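Local coordinates for calcium homeostasis modulator protein 5 (Homo sapiens, PDB 7D60) that oligomerizes into undecameric, cone-shaped channels that may act as large ion-conducting pores, with gating and conductance likely regulated by membrane lipids, at residues S30-L33 and F34-V37; M48-G51 and L52-F56. One frame throughout, in Å; residues are numbered along the deposited sequence.

Contact 1 (S30-L33 and F34-V37); sequences SERL and FSVV. With PA8 (1,2-dioctanoyl-sn-glycero-3-phosphate), chain P; PA8 (1,2-dioctanoyl-sn-glycero-3-phosphate), chain B.
R32 reaches along its own helix to S35 and V36 while a bound short-chain phosphatidic acid lies against its guanidinium. Its CB starts away from the next turn; with CG beside the backbone N (chi1 -57°), bends at chi2 (-61°) and chi3 (-55°) curl the chain so that the guanidinium comes back beside that turn. CD is the first atom to meet the lipid, at its ester oxygen O7. NE lies 2.9 Å from the same O7, which sits over one face of the guanidinium. NH1 comes near S35 OG, but the angle is too poor for a hydrogen bond to be assigned. NH2 runs past V36 CG2 at 3.5 Å, a methyl lying obliquely to the charged plane. The lipid phosphate is farther off, its O3 4.4 Å from R32 NH2, near enough for charge attraction to be likely. With a leucine in place of R32, O7 would probably lose its polar neighbour and the phosphate the positive charge beside it. One residue back, E31 makes a weak hydrogen bond through OE2 with N121 ND2 and packs on W114 and F124.

The backbone is firm at S35 N to E31 O, 3.1 Å, but weak at V37 N to L33 O, 3.4 Å. F34 turns a ring edge to the preceding turn, its CD2 3.2 Å from S30 O. Around the helix a second lipid is met by L33 CD2, 3.9 Å from its tail carbon C16, and by V37 CG1, 3.3 Å from its ester carbonyl O8. The outer part of transmembrane helix S1 thus contributes to two phosphatidic-acid sites, one at R32, completed by N121 and Q176, and another at L33 and V37, shared with K40.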
ATOM      1  N   SER A  30      32.515   0.081  15.008  1.00 55.68           N
ATOM      2  CA  SER A  30      33.634   0.784  14.396  1.00 55.68           C
ATOM      3  C   SER A  30      34.885  -0.074  14.322  1.00 55.68           C
ATOM      4  O   SER A  30      35.734   0.159  13.457  1.00 55.68           O
ATOM      5  CB  SER A  30      33.944   2.063  15.174  1.00 55.68           C
ATOM      6  OG  SER A  30      35.092   2.708  14.659  1.00 55.68           O
ATOM      7  N   GLU A  31      35.019  -1.054  15.212  1.00 52.23           N
ATOM      8  CA  GLU A  31      36.151  -1.966  15.146  1.00 52.23           C
ATOM      9  C   GLU A  31      35.977  -2.998  14.044  1.00 52.23           C
ATOM     10  O   GLU A  31      36.967  -3.430  13.446  1.00 52.23           O
ATOM     11  CB  GLU A  31      36.343  -2.658  16.493  1.00 52.23           C
ATOM     12  CG  GLU A  31      37.721  -3.244  16.694  1.00 52.23           C
ATOM     13  CD  GLU A  31      37.804  -4.693  16.257  1.00 52.23           C
ATOM     14  OE1 GLU A  31      36.746  -5.347  16.154  1.00 52.23           O
ATOM     15  OE2 GLU A  31      38.926  -5.176  16.005  1.00 52.23           O
ATOM     16  N   ARG A  32      34.740  -3.403  13.758  1.00 57.06           N
ATOM     17  CA  ARG A  32      34.499  -4.335  12.666  1.00 57.06           C
ATOM     18  C   ARG A  32      34.646  -3.679  11.306  1.00 57.06           C
ATOM     19  O   ARG A  32      34.809  -4.383  10.309  1.00 57.06           O
ATOM     20  CB  ARG A  32      33.109  -4.949  12.790  1.00 57.06           C
ATOM     21  CG  ARG A  32      32.878  -5.645  14.105  1.00 57.06           C
ATOM     22  CD  ARG A  32      33.856  -6.776  14.278  1.00 57.06           C
ATOM     23  NE  ARG A  32      33.796  -7.704  13.157  1.00 57.06           N
ATOM     24  CZ  ARG A  32      34.861  -8.233  12.567  1.00 57.06           C
ATOM     25  NH1 ARG A  32      36.077  -7.928  12.992  1.00 57.06           N
ATOM     26  NH2 ARG A  32      34.708  -9.070  11.552  1.00 57.06           N
ATOM     27  N   LEU A  33      34.578  -2.353  11.239  1.00 55.81           N
ATOM     28  CA  LEU A  33      34.800  -1.662   9.980  1.00 55.81           C
ATOM     29  C   LEU A  33      36.285  -1.473   9.705  1.00 55.81           C
ATOM     30  O   LEU A  33      36.690  -1.397   8.543  1.00 55.81           O
ATOM     31  CB  LEU A  33      34.065  -0.320   9.999  1.00 55.81           C
ATOM     32  CG  LEU A  33      33.944   0.520   8.727  1.00 55.81           C
ATOM     33  CD1 LEU A  33      32.553   1.101   8.631  1.00 55.81           C
ATOM     34  CD2 LEU A  33      34.967   1.639   8.725  1.00 55.81           C
ATOM     35  N   PHE A  34      37.108  -1.410  10.749  1.00 50.25           N
ATOM     36  CA  PHE A  34      38.542  -1.246  10.555  1.00 50.25           C
ATOM     37  C   PHE A  34      39.235  -2.566  10.272  1.00 50.25           C
ATOM     38  O   PHE A  34      40.184  -2.603   9.484  1.00 50.25           O
ATOM     39  CB  PHE A  34      39.172  -0.594  11.784  1.00 50.25           C
ATOM     40  CG  PHE A  34      39.259   0.894  11.698  1.00 50.25           C
ATOM     41  CD1 PHE A  34      40.214   1.499  10.903  1.00 50.25           C
ATOM     42  CD2 PHE A  34      38.383   1.692  12.412  1.00 50.25           C
ATOM     43  CE1 PHE A  34      40.293   2.874  10.819  1.00 50.25           C
ATOM     44  CE2 PHE A  34      38.457   3.066  12.335  1.00 50.25           C
ATOM     45  CZ  PHE A  34      39.414   3.657  11.538  1.00 50.25           C
ATOM     46  N   SER A  35      38.784  -3.650  10.893  1.00 51.54           N
ATOM     47  CA  SER A  35      39.435  -4.941  10.743  1.00 51.54           C
ATOM     48  C   SER A  35      39.033  -5.669   9.470  1.00 51.54           C
ATOM     49  O   SER A  35      39.778  -6.539   9.008  1.00 51.54           O
ATOM     50  CB  SER A  35      39.122  -5.828  11.947  1.00 51.54           C
ATOM     51  OG  SER A  35      37.875  -6.470  11.778  1.00 51.54           O
ATOM     52  N   VAL A  36      37.883  -5.340   8.897  1.00 53.64           N
ATOM     53  CA  VAL A  36      37.423  -5.993   7.679  1.00 53.64           C
ATOM     54  C   VAL A  36      37.866  -5.229   6.440  1.00 53.64           C
ATOM     55  O   VAL A  36      38.383  -5.811   5.484  1.00 53.64           O
ATOM     56  CB  VAL A  36      35.888  -6.161   7.737  1.00 53.64           C
ATOM     57  CG1 VAL A  36      35.285  -6.349   6.354  1.00 53.64           C
ATOM     58  CG2 VAL A  36      35.523  -7.326   8.639  1.00 53.64           C
ATOM     59  N   VAL A  37      37.715  -3.911   6.455  1.00 54.37           N
ATOM     60  CA  VAL A  37      37.843  -3.118   5.240  1.00 54.37           C
ATOM     61  C   VAL A  37      39.246  -2.539   5.088  1.00 54.37           C
ATOM     62  O   VAL A  37      39.790  -2.489   3.983  1.00 54.37           O
ATOM     63  CB  VAL A  37      36.763  -2.017   5.242  1.00 54.37           C
ATOM     64  CG1 VAL A  37      36.745  -1.284   3.937  1.00 54.37           C
ATOM     65  CG2 VAL A  37      35.401  -2.623   5.516  1.00 54.37           C
TER
HETATM   66  O1  PA8 P 305      35.007 -14.707  13.876  1.00 66.22           O
HETATM   67  O2  PA8 P 305      36.572 -13.502  15.360  1.00 66.22           O
HETATM   68  P1  PA8 P 305      35.634 -13.371  14.183  1.00 66.22           P
HETATM   69  O3  PA8 P 305      36.407 -12.901  12.975  1.00 66.22           O
HETATM   70  O4  PA8 P 305      34.454 -12.281  14.548  1.00 66.22           O
HETATM   71  C1  PA8 P 305      34.630 -11.482  15.682  1.00 66.22           C
HETATM   72  C2  PA8 P 305      33.339 -10.718  15.980  1.00 66.22           C
HETATM   73  C3  PA8 P 305      33.554  -9.889  17.247  1.00 66.22           C
HETATM   74  O5  PA8 P 305      32.435  -9.974  18.089  1.00 66.22           O
HETATM   75  C4  PA8 P 305      32.505  -9.136  19.213  1.00 66.22           C
HETATM   76  O6  PA8 P 305      33.477  -8.490  19.419  1.00 66.22           O
HETATM   77  C5  PA8 P 305      31.340  -9.039  20.194  1.00 66.22           C
HETATM   78  C6  PA8 P 305      31.802  -8.487  21.541  1.00 66.22           C
HETATM   79  C7  PA8 P 305      30.693  -7.777  22.309  1.00 66.22           C
HETATM   80  O7  PA8 P 305      33.039  -9.867  14.909  1.00 66.22           O
HETATM   81  C12 PA8 P 305      31.951 -10.229  14.099  1.00 66.22           C
HETATM   82  O8  PA8 P 305      32.028 -11.167  13.380  1.00 66.22           O
HETATM   83  C13 PA8 P 305      30.671  -9.394  14.114  1.00 66.22           C
HETATM   84  C14 PA8 P 305      29.739  -9.753  15.267  1.00 66.22           C
HETATM   85  C15 PA8 P 305      29.570  -8.599  16.253  1.00 66.22           C
HETATM   86  C16 PA8 P 305      28.362  -8.800  17.165  1.00 66.22           C
HETATM   87  C17 PA8 P 305      27.063  -8.286  16.552  1.00 66.22           C
HETATM   88  C18 PA8 P 305      26.502  -7.089  17.316  1.00 66.22           C
HETATM   89  O1  PA8 B 305      40.349  -2.337   1.048  1.00 68.67           O
HETATM   90  O2  PA8 B 305      41.879  -0.428   1.391  1.00 68.67           O
HETATM   91  P1  PA8 B 305      40.604  -0.886   0.724  1.00 68.67           P
HETATM   92  O3  PA8 B 305      40.735  -0.731  -0.770  1.00 68.67           O
HETATM   93  O4  PA8 B 305      39.347   0.027   1.272  1.00 68.67           O
HETATM   94  C1  PA8 B 305      39.647   1.188   1.991  1.00 68.67           C
HETATM   95  C2  PA8 B 305      38.369   1.759   2.606  1.00 68.67           C
HETATM   96  C3  PA8 B 305      38.739   2.999   3.419  1.00 68.67           C
HETATM   97  O5  PA8 B 305      38.058   3.010   4.645  1.00 68.67           O
HETATM   98  C4  PA8 B 305      38.249   4.183   5.392  1.00 68.67           C
HETATM   99  O6  PA8 B 305      38.985   5.025   5.005  1.00 68.67           O
HETATM  100  C5  PA8 B 305      37.519   4.399   6.715  1.00 68.67           C
HETATM  101  C6  PA8 B 305      38.221   5.458   7.562  1.00 68.67           C
HETATM  102  C7  PA8 B 305      37.281   6.176   8.524  1.00 68.67           C
HETATM  103  O7  PA8 B 305      37.476   2.115   1.588  1.00 68.67           O
HETATM  104  C12 PA8 B 305      36.342   1.302   1.427  1.00 68.67           C
HETATM  105  O8  PA8 B 305      36.451   0.205   0.996  1.00 68.67           O
HETATM  106  C13 PA8 B 305      34.955   1.842   1.772  1.00 68.67           C
HETATM  107  C14 PA8 B 305      34.629   1.741   3.258  1.00 68.67           C
HETATM  108  C15 PA8 B 305      34.464   3.113   3.908  1.00 68.67           C
HETATM  109  C16 PA8 B 305      33.764   3.025   5.261  1.00 68.67           C
HETATM  110  C17 PA8 B 305      32.242   3.048   5.144  1.00 68.67           C
HETATM  111  C18 PA8 B 305      31.640   4.312   5.753  1.00 68.67           C

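Contact 2 (M48-G51 and L52-F56)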
ATOM      1  N   MET A  48      55.364  -5.539  13.863  1.00 39.76           N
ATOM      2  CA  MET A  48      55.191  -5.070  15.230  1.00 39.76           C
ATOM      3  C   MET A  48      54.642  -3.653  15.266  1.00 39.76           C
ATOM      4  O   MET A  48      53.735  -3.363  16.043  1.00 39.76           O
ATOM      5  CB  MET A  48      56.517  -5.154  15.979  1.00 39.76           C
ATOM      6  CG  MET A  48      56.449  -4.728  17.427  1.00 39.76           C
ATOM      7  SD  MET A  48      55.395  -5.780  18.436  1.00 39.76           S
ATOM      8  CE  MET A  48      56.610  -6.875  19.158  1.00 39.76           C
ATOM      9  N   THR A  49      55.151  -2.767  14.411  1.00 32.10           N
ATOM     10  CA  THR A  49      54.683  -1.385  14.405  1.00 32.10           C
ATOM     11  C   THR A  49      53.298  -1.255  13.787  1.00 32.10           C
ATOM     12  O   THR A  49      52.515  -0.403  14.209  1.00 32.10           O
ATOM     13  CB  THR A  49      55.684  -0.508  13.660  1.00 32.10           C
ATOM     14  OG1 THR A  49      57.009  -0.851  14.074  1.00 32.10           O
ATOM     15  CG2 THR A  49      55.452   0.957  13.955  1.00 32.10           C
ATOM     16  N   TYR A  50      52.967  -2.094  12.812  1.00 29.47           N
ATOM     17  CA  TYR A  50      51.700  -1.945  12.108  1.00 29.47           C
ATOM     18  C   TYR A  50      50.513  -2.371  12.961  1.00 29.47           C
ATOM     19  O   TYR A  50      49.471  -1.712  12.944  1.00 29.47           O
ATOM     20  CB  TYR A  50      51.735  -2.749  10.813  1.00 29.47           C
ATOM     21  CG  TYR A  50      50.486  -2.655   9.987  1.00 29.47           C
ATOM     22  CD1 TYR A  50      49.610  -3.716   9.910  1.00 29.47           C
ATOM     23  CD2 TYR A  50      50.188  -1.511   9.276  1.00 29.47           C
ATOM     24  CE1 TYR A  50      48.478  -3.641   9.145  1.00 29.47           C
ATOM     25  CE2 TYR A  50      49.050  -1.427   8.514  1.00 29.47           C
ATOM     26  CZ  TYR A  50      48.199  -2.494   8.456  1.00 29.47           C
ATOM     27  OH  TYR A  50      47.062  -2.421   7.700  1.00 29.47           O
ATOM     28  N   GLY A  51      50.642  -3.465  13.708  1.00 28.46           N
ATOM     29  CA  GLY A  51      49.525  -3.929  14.506  1.00 28.46           C
ATOM     30  C   GLY A  51      49.362  -3.201  15.815  1.00 28.46           C
ATOM     31  O   GLY A  51      48.256  -3.166  16.359  1.00 28.46           O
ATOM     32  N   LEU A  52      50.433  -2.610  16.320  1.00 27.67           N
ATOM     33  CA  LEU A  52      50.432  -1.896  17.582  1.00 27.67           C
ATOM     34  C   LEU A  52      50.015  -0.441  17.421  1.00 27.67           C
ATOM     35  O   LEU A  52      49.803   0.242  18.423  1.00 27.67           O
ATOM     36  CB  LEU A  52      51.826  -1.996  18.195  1.00 27.67           C
ATOM     37  CG  LEU A  52      52.167  -1.795  19.653  1.00 27.67           C
ATOM     38  CD1 LEU A  52      51.463  -2.861  20.426  1.00 27.67           C
ATOM     39  CD2 LEU A  52      53.650  -1.955  19.820  1.00 27.67           C
ATOM     40  N   VAL A  53      49.905   0.044  16.188  1.00 26.81           N
ATOM     41  CA  VAL A  53      49.363   1.368  15.899  1.00 26.81           C
ATOM     42  C   VAL A  53      47.852   1.313  15.717  1.00 26.81           C
ATOM     43  O   VAL A  53      47.131   2.181  16.204  1.00 26.81           O
ATOM     44  CB  VAL A  53      50.087   1.957  14.664  1.00 26.81           C
ATOM     45  CG1 VAL A  53      49.270   3.013  13.964  1.00 26.81           C
ATOM     46  CG2 VAL A  53      51.403   2.563  15.079  1.00 26.81           C
ATOM     47  N   PHE A  54      47.328   0.261  15.092  1.00 28.41           N
ATOM     48  CA  PHE A  54      45.884   0.089  14.981  1.00 28.41           C
ATOM     49  C   PHE A  54      45.215  -0.225  16.314  1.00 28.41           C
ATOM     50  O   PHE A  54      43.988  -0.165  16.400  1.00 28.41           O
ATOM     51  CB  PHE A  54      45.561  -1.023  13.992  1.00 28.41           C
ATOM     52  CG  PHE A  54      45.323  -0.550  12.594  1.00 28.41           C
ATOM     53  CD1 PHE A  54      46.384  -0.258  11.757  1.00 28.41           C
ATOM     54  CD2 PHE A  54      44.036  -0.426  12.107  1.00 28.41           C
ATOM     55  CE1 PHE A  54      46.164   0.160  10.472  1.00 28.41           C
ATOM     56  CE2 PHE A  54      43.812  -0.009  10.823  1.00 28.41           C
ATOM     57  CZ  PHE A  54      44.877   0.285  10.005  1.00 28.41           C
ATOM     58  N   LEU A  55      45.986  -0.567  17.340  1.00 28.46           N
ATOM     59  CA  LEU A  55      45.489  -0.834  18.681  1.00 28.46           C
ATOM     60  C   LEU A  55      45.436   0.431  19.530  1.00 28.46           C
ATOM     61  O   LEU A  55      44.422   0.706  20.174  1.00 28.46           O
ATOM     62  CB  LEU A  55      46.383  -1.882  19.346  1.00 28.46           C
ATOM     63  CG  LEU A  55      45.860  -2.882  20.369  1.00 28.46           C
ATOM     64  CD1 LEU A  55      44.610  -3.559  19.885  1.00 28.46           C
ATOM     65  CD2 LEU A  55      46.936  -3.901  20.635  1.00 28.46           C
ATOM     66  N   PHE A  56      46.508   1.220  19.526  1.00 27.47           N
ATOM     67  CA  PHE A  56      46.671   2.313  20.471  1.00 27.47           C
ATOM     68  C   PHE A  56      46.402   3.697  19.896  1.00 27.47           C
ATOM     69  O   PHE A  56      46.162   4.625  20.670  1.00 27.47           O
ATOM     70  CB  PHE A  56      48.085   2.293  21.053  1.00 27.47           C
ATOM     71  CG  PHE A  56      48.316   1.177  22.016  1.00 27.47           C
ATOM     72  CD1 PHE A  56      47.546   1.063  23.156  1.00 27.47           C
ATOM     73  CD2 PHE A  56      49.303   0.239  21.786  1.00 27.47           C
ATOM     74  CE1 PHE A  56      47.755   0.033  24.047  1.00 27.47           C
ATOM     75  CE2 PHE A  56      49.513  -0.792  22.675  1.00 27.47           C
ATOM     76  CZ  PHE A  56      48.739  -0.893  23.803  1.00 27.47           C
TER
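M48 and L52 meet one turn apart near the start of transmembrane helix S2, the second of the four membrane-spanning helices of this CALHM channel subunit. M48 gives its carbonyl O to L52 N in a weak hydrogen bond of 3.4 Å, while its SD lies 4.4 Å from L52 CD2, a loose apolar touch. T49 repeats the backbone pattern, again weakly, with V53 N at 3.3 Å from T49 O. The V53 methyl CG2 lies against the same carbonyl oxygen, and V53 also packs on W184 of a neighbouring subunit.

Y50 carries the main side-chain contact. With CG anti to the backbone N (chi1 -179°), the phenol runs alongside F54, both side chains pointing the same way. The two rings meet obliquely, centroids 5.3 Å apart and planes at 54°. F54 brings its CD1-CE1 side over one face of the tyrosine ring, with F54 CE1 3.8 Å from Y50 CE2. The hydroxyl goes outward to the neighbouring subunit, where Y50 OH is hydrogen-bonded to Q180 OE1; this satisfies the polar end of a buried tyrosine. F54 faces the same subunit, meeting W184 edge-to-face, and F39 of its own chain adds a further ring against both aromatics.

G51 has no side chain, and its backbone is met by the following turn: L55 CB lies 3.8 Å from G51 O. L55 turns to the helices that follow, packing on L115, A118 and F124, and its carbonyl O accepts a hydrogen bond from W114 NE1. The F54 ring turns its edge to the carbonyl of Y50, CD1 lying 3.6 Å from Y50 O.

Contact 1 lies in the last turns of helix 15-38, near its extracellular end, and contact 2 follows in the first turns of helix 47-68, after the short extracellular connection that holds C41 and C43, each in a disulfide. Their centres are 14 Å apart, and they touch directly, with F34 CD1 packed 3.9 Å from F54 CE2. Residues of both contacts also lean on helices 109-120 and 123-130, with W114 and F124 shared. In this outer half of the transmembrane region contact 1 meets bound lipid, whereas contact 2 meets a neighbouring subunit. The F34-F54 touch therefore joins a lipid-lined helix to one at the subunit interface of the undecamer.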